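Local coordinates for protein autotransporter adhesin/invasin TibA (Escherichia coli, PDB 4Q1Q) that mediates adhesion to and invasion of human intestinal epithelial cells and bacterial aggregation, and enhances biofilm formation, seen here as its heptosylated beta-helical passenger fragment, at residues 15-20 with 24-29; 75-78 with 82-85. All coordinates share one frame; numbering follows the deposited sequence.

Contact 1 (15-20 with 24-29); sequences QTIGRG and KSMHLS. With 289 (D-glycero-alpha-D-manno-heptopyranose), chain C; 289 (D-glycero-alpha-D-manno-heptopyranose), chain D.
While I17 and selenomethionine M26 meet inside the turn, the flat group on the second segment, the H27 imidazole, takes no part in that meeting and is held at its edge. Its ND1 shares a hydrogen bond with O2 of the chain D heptose (2.7 Å), that oxygen lying at the ring edge in its plane. NE2 pairs with S25 OG at 2.7 Å, and the S25 CB also sits at the edge. With both nitrogens engaged, the rotation of the ring is probably well fixed, and Y46 stacks on it. O2 of the chain C heptose approaches obliquely; that sugar is O-linked to S29, its C1 bonded to S29 OG.

Across the turn the grip is part polar, part apolar. K24 turns its chain back over G18, and NZ donates to R19 O (2.7 Å) in the carbonyl plane, on a lone pair (128° at the oxygen). Inside, M26 has CG anti to its own N (chi1 -170°) and then bends at its end, which carries CE to 3.8 Å from I17 CD1 and equally close to Q15 CB; the I17 and M26 side chains run nearly perpendicular.

Strand 16-17 lies alongside 38-39 and strand 25-28 alongside 44-47, both parallel, as in a beta-helix. M26 and L28 pack on A34 and Q45, while 25-28 ends the row of strands on its own face.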
loop_
_atom_site.group_PDB
_atom_site.type_symbol
_atom_site.label_atom_id
_atom_site.label_comp_id
_atom_site.label_asym_id
_atom_site.label_seq_id
_atom_site.Cartn_x
_atom_site.Cartn_y
_atom_site.Cartn_z
ATOM N N GLN A 15 -7.671 12.000 28.599
ATOM C CA GLN A 15 -6.702 11.272 29.406
ATOM C C GLN A 15 -5.380 11.175 28.654
ATOM O O GLN A 15 -5.362 10.867 27.462
ATOM C CB GLN A 15 -7.212 9.860 29.714
ATOM C CG GLN A 15 -8.253 9.762 30.819
ATOM C CD GLN A 15 -7.622 9.663 32.196
ATOM O OE1 GLN A 15 -6.781 10.485 32.561
ATOM N NE2 GLN A 15 -8.003 8.645 32.960
ATOM N N THR A 16 -4.288 11.463 29.352
ATOM C CA THR A 16 -2.941 11.214 28.861
ATOM C C THR A 16 -2.394 10.074 29.712
ATOM O O THR A 16 -2.634 10.024 30.922
ATOM C CB THR A 16 -2.010 12.439 28.982
ATOM O OG1 THR A 16 -2.466 13.513 28.153
ATOM C CG2 THR A 16 -0.603 12.115 28.531
ATOM N N ILE A 17 -1.690 9.140 29.077
ATOM C CA ILE A 17 -1.263 7.903 29.734
ATOM C C ILE A 17 0.151 7.511 29.311
ATOM O O ILE A 17 0.604 7.879 28.225
ATOM C CB ILE A 17 -2.276 6.763 29.470
ATOM C CG1 ILE A 17 -3.493 6.936 30.387
ATOM C CG2 ILE A 17 -1.656 5.378 29.634
ATOM C CD1 ILE A 17 -4.392 5.726 30.530
ATOM N N GLY A 18 0.836 6.784 30.190
ATOM C CA GLY A 18 2.188 6.294 29.949
ATOM C C GLY A 18 3.199 6.731 30.994
ATOM O O GLY A 18 2.849 6.899 32.162
ATOM N N ARG A 19 4.445 6.894 30.547
ATOM C CA ARG A 19 5.627 7.254 31.338
ATOM C C ARG A 19 5.384 7.520 32.828
ATOM O O ARG A 19 5.195 6.571 33.592
ATOM C CB ARG A 19 6.358 8.426 30.655
ATOM C CG ARG A 19 5.504 9.489 29.971
ATOM C CD ARG A 19 6.359 10.623 29.416
ATOM N NE ARG A 19 7.095 10.265 28.202
ATOM C CZ ARG A 19 8.250 10.796 27.802
ATOM N NH1 ARG A 19 8.856 11.734 28.521
ATOM N NH2 ARG A 19 8.819 10.387 26.673
ATOM N N GLY A 20 5.403 8.783 33.247
ATOM C CA GLY A 20 5.128 9.166 34.628
ATOM C C GLY A 20 3.755 9.805 34.689
ATOM O O GLY A 20 3.572 10.872 35.278
ATOM N N LYS A 24 -0.767 3.689 33.554
ATOM C CA LYS A 24 0.085 3.165 32.497
ATOM C C LYS A 24 -0.744 2.431 31.444
ATOM O O LYS A 24 -0.658 2.709 30.247
ATOM C CB LYS A 24 1.125 2.234 33.121
ATOM C CG LYS A 24 2.516 2.381 32.532
ATOM C CD LYS A 24 3.096 3.768 32.761
ATOM C CE LYS A 24 4.481 3.905 32.145
ATOM N NZ LYS A 24 5.609 3.921 33.118
ATOM N N SER A 25 -1.547 1.486 31.919
ATOM C CA SER A 25 -2.427 0.688 31.085
ATOM C C SER A 25 -3.788 1.367 30.946
ATOM O O SER A 25 -4.275 1.975 31.898
ATOM C CB SER A 25 -2.566 -0.690 31.732
ATOM O OG SER A 25 -2.627 -1.724 30.764
HETATM N N MSE A 26 -4.393 1.308 29.763
HETATM C CA MSE A 26 -5.815 1.617 29.578
HETATM C C MSE A 26 -6.382 0.423 28.876
HETATM O O MSE A 26 -5.858 -0.053 27.872
HETATM C CB MSE A 26 -6.158 2.845 28.734
HETATM C CG MSE A 26 -7.636 3.243 28.792
HETATM SE SE MSE A 26 -8.221 4.661 27.538
HETATM C CE MSE A 26 -7.509 6.247 28.474
ATOM N N HIS A 27 -7.487 -0.081 29.402
ATOM C CA HIS A 27 -8.132 -1.240 28.810
ATOM C C HIS A 27 -9.560 -0.840 28.479
ATOM O O HIS A 27 -10.143 0.003 29.160
ATOM C CB HIS A 27 -8.088 -2.419 29.772
ATOM C CG HIS A 27 -6.721 -3.018 29.908
ATOM N ND1 HIS A 27 -6.443 -4.327 29.576
ATOM C CD2 HIS A 27 -5.556 -2.484 30.343
ATOM C CE1 HIS A 27 -5.159 -4.566 29.771
ATOM N NE2 HIS A 27 -4.601 -3.469 30.253
ATOM N N LEU A 28 -10.083 -1.392 27.389
ATOM C CA LEU A 28 -11.454 -1.130 26.980
ATOM C C LEU A 28 -12.106 -2.479 26.747
ATOM O O LEU A 28 -11.486 -3.362 26.159
ATOM C CB LEU A 28 -11.520 -0.299 25.703
ATOM C CG LEU A 28 -10.964 1.122 25.776
ATOM C CD1 LEU A 28 -9.459 1.197 25.967
ATOM C CD2 LEU A 28 -11.325 1.808 24.475
ATOM N N SER A 29 -13.326 -2.634 27.247
ATOM C CA SER A 29 -14.139 -3.815 26.991
ATOM C C SER A 29 -15.474 -3.370 26.403
ATOM O O SER A 29 -15.606 -2.212 25.982
ATOM C CB SER A 29 -14.309 -4.640 28.264
ATOM O OG SER A 29 -13.059 -4.811 28.925
HETATM O O7 289 C . -16.317 -5.414 31.485
HETATM C C7 289 C . -15.281 -4.937 32.359
HETATM C C6 289 C . -14.039 -5.820 32.530
HETATM O O6 289 C . -14.265 -6.604 33.714
HETATM C C5 289 C . -13.668 -6.662 31.298
HETATM O O5 289 C . -13.594 -5.773 30.185
HETATM C C1 289 C . -12.505 -4.851 30.110
HETATM C C2 289 C . -11.146 -5.541 30.197
HETATM O O2 289 C . -10.405 -5.202 31.375
HETATM C C3 289 C . -11.338 -7.051 30.231
HETATM O O3 289 C . -10.067 -7.659 30.489
HETATM C C4 289 C . -12.367 -7.470 31.275
HETATM O O4 289 C . -12.622 -8.835 30.920
HETATM O O7 289 D . -10.200 -11.860 25.845
HETATM C C7 289 D . -10.487 -10.583 25.263
HETATM C C6 289 D . -10.554 -9.451 26.288
HETATM O O6 289 D . -10.512 -9.928 27.637
HETATM C C5 289 D . -9.411 -8.460 26.093
HETATM O O5 289 D . -9.859 -7.266 26.727
HETATM C C1 289 D . -9.013 -6.158 26.392
HETATM C C2 289 D . -7.649 -6.366 27.064
HETATM O O2 289 D . -7.753 -6.399 28.493
HETATM C C3 289 D . -7.066 -7.655 26.483
HETATM O O3 289 D . -5.816 -8.006 27.083
HETATM C C4 289 D . -8.042 -8.806 26.672
HETATM O O4 289 D . -7.444 -9.930 26.028
#

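Contact 2 (75-78 with 82-85). With 289 (D-glycero-alpha-D-manno-heptopyranose), chain I.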
loop_
_atom_site.group_PDB
_atom_site.type_symbol
_atom_site.label_atom_id
_atom_site.label_comp_id
_atom_site.label_asym_id
_atom_site.label_seq_id
_atom_site.Cartn_x
_atom_site.Cartn_y
_atom_site.Cartn_z
ATOM N N SER A 75 -7.228 7.485 15.180
ATOM C CA SER A 75 -5.942 7.414 15.868
ATOM C C SER A 75 -4.961 8.217 15.037
ATOM O O SER A 75 -5.037 8.207 13.812
ATOM C CB SER A 75 -5.401 5.995 15.986
ATOM O OG SER A 75 -5.993 5.213 17.004
ATOM N N THR A 76 -4.037 8.910 15.693
ATOM C CA THR A 76 -2.990 9.611 14.957
ATOM C C THR A 76 -1.615 9.215 15.522
ATOM O O THR A 76 -1.328 9.388 16.709
ATOM C CB THR A 76 -3.261 11.139 14.932
ATOM O OG1 THR A 76 -2.225 11.820 14.214
ATOM C CG2 THR A 76 -3.302 11.724 16.330
ATOM N N ILE A 77 -0.743 8.680 14.668
ATOM C CA ILE A 77 0.493 8.048 15.140
ATOM C C ILE A 77 1.690 8.941 14.845
ATOM O O ILE A 77 1.876 9.381 13.708
ATOM C CB ILE A 77 0.722 6.670 14.484
ATOM C CG1 ILE A 77 -0.616 5.948 14.329
ATOM C CG2 ILE A 77 1.722 5.825 15.273
ATOM C CD1 ILE A 77 -0.508 4.640 13.575
ATOM N N ASN A 78 2.499 9.219 15.866
ATOM C CA ASN A 78 3.680 10.069 15.694
ATOM C C ASN A 78 5.005 9.366 15.978
ATOM O O ASN A 78 5.022 8.296 16.594
ATOM C CB ASN A 78 3.556 11.317 16.574
ATOM C CG ASN A 78 2.474 12.256 16.082
ATOM O OD1 ASN A 78 2.570 12.804 14.984
ATOM N ND2 ASN A 78 1.436 12.441 16.885
ATOM N N HIS A 82 3.342 3.363 17.870
ATOM C CA HIS A 82 2.851 2.160 17.190
ATOM C C HIS A 82 1.348 1.937 17.357
ATOM O O HIS A 82 0.869 2.025 18.488
ATOM C CB HIS A 82 3.539 0.900 17.728
ATOM C CG HIS A 82 4.971 0.769 17.316
ATOM N ND1 HIS A 82 5.349 0.210 16.113
ATOM C CD2 HIS A 82 6.118 1.127 17.941
ATOM C CE1 HIS A 82 6.666 0.250 16.007
ATOM N NE2 HIS A 82 7.155 0.802 17.104
ATOM N N GLN A 83 0.623 1.703 16.264
ATOM C CA GLN A 83 -0.703 1.072 16.292
ATOM C C GLN A 83 -0.624 -0.358 15.758
ATOM O O GLN A 83 -0.171 -0.530 14.619
ATOM C CB GLN A 83 -1.725 1.833 15.443
ATOM C CG GLN A 83 -3.116 1.220 15.473
ATOM C CD GLN A 83 -4.101 1.968 14.599
ATOM O OE1 GLN A 83 -3.940 2.040 13.376
ATOM N NE2 GLN A 83 -5.116 2.558 15.225
ATOM N N HIS A 84 -0.967 -1.340 16.595
ATOM C CA HIS A 84 -1.035 -2.741 16.213
ATOM C C HIS A 84 -2.499 -3.104 16.044
ATOM O O HIS A 84 -3.236 -3.158 17.031
ATOM C CB HIS A 84 -0.469 -3.685 17.280
ATOM C CG HIS A 84 1.012 -3.597 17.473
ATOM N ND1 HIS A 84 1.685 -4.391 18.377
ATOM C CD2 HIS A 84 1.948 -2.803 16.894
ATOM C CE1 HIS A 84 2.966 -4.066 18.373
ATOM N NE2 HIS A 84 3.153 -3.113 17.475
ATOM N N VAL A 85 -2.915 -3.374 14.811
ATOM C CA VAL A 85 -4.268 -3.866 14.560
ATOM C C VAL A 85 -4.238 -5.366 14.398
ATOM O O VAL A 85 -3.888 -5.909 13.346
ATOM C CB VAL A 85 -4.894 -3.300 13.282
ATOM C CG1 VAL A 85 -6.329 -3.776 13.104
ATOM C CG2 VAL A 85 -4.851 -1.787 13.334
HETATM O O7 289 I . -2.349 -13.129 17.891
HETATM C C7 289 I . -1.907 -11.814 17.539
HETATM C C6 289 I . -2.077 -10.919 18.760
HETATM O O6 289 I . -1.320 -11.483 19.840
HETATM C C5 289 I . -1.728 -9.480 18.376
HETATM O O5 289 I . -2.862 -8.791 18.911
HETATM C C1 289 I . -2.800 -7.379 18.696
HETATM C C2 289 I . -1.629 -6.757 19.445
HETATM O O2 289 I . -1.752 -6.982 20.857
HETATM C C3 289 I . -0.366 -7.357 18.842
HETATM O O3 289 I . 0.731 -6.854 19.598
HETATM C C4 289 I . -0.405 -8.882 18.867
HETATM O O4 289 I . 0.671 -9.282 18.013
#
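I77 and Q83 make the nearest apolar meeting, the tip of I77 (CD1) reaching the root of the glutamine (CB) at 3.6 Å with the two side chains crossing at about a right angle. The other branch of I77, CG2, lies against the backbone nitrogen of H82. Farther along, Q83 runs out straight, CG anti to the backbone N (chi1 -179°) and the chain extended beyond it, which carries the amide across to S75. NE2 comes within 3.3 Å of S75 OG, yet the angle is too poor for a hydrogen bond; instead both groups bond to Q64 OE1, a single acceptor that gathers them from the preceding coil. On its other end the amide passes the chain of bonds forward, Q83 OE1 accepting from Q102 NE2 and also bonding to T94 OG1.

Stacking of equivalent positions turn upon turn is characteristic of the parallel beta-helix; in this passenger Q64, Q83 and Q102 recur at intervals of 19 residues, the length of its approximate repeats, and buried Q83 is bonded to a neighbour on either side.

The alternation of a strand sends H84 to the opposite side from Q83. Its ND1 shares a hydrogen bond with O3 of the chain I heptose (2.9 Å, 161°), the oxygen lying in the ring plane at the edge, and CB sits 3.9 Å from the sugar's C2. H65 ND1 is also hydrogen-bonded to this heptose, and its ring meets that of H84 edge-to-face, as does F105.

How the contacts relate
From the N terminus, contact 1 comes first: 15-20 leads through three residues into 24-29, so the contact closes a tight corner in the opening coil. Three coils later 75-78 and 82-85 close the same kind of corner, again with three residues between. The contacts are in series, neither nested nor crossed. Their centres lie 14 Å apart and their nearest atoms about 10 Å, so no atoms touch. Both join the same two faces of the beta-helix, one carrying strands 16-17 and 76-77, the other 25-28 and 82-85. Contact 1 marks an end of the second face; contact 2 is flanked by coils before and after it.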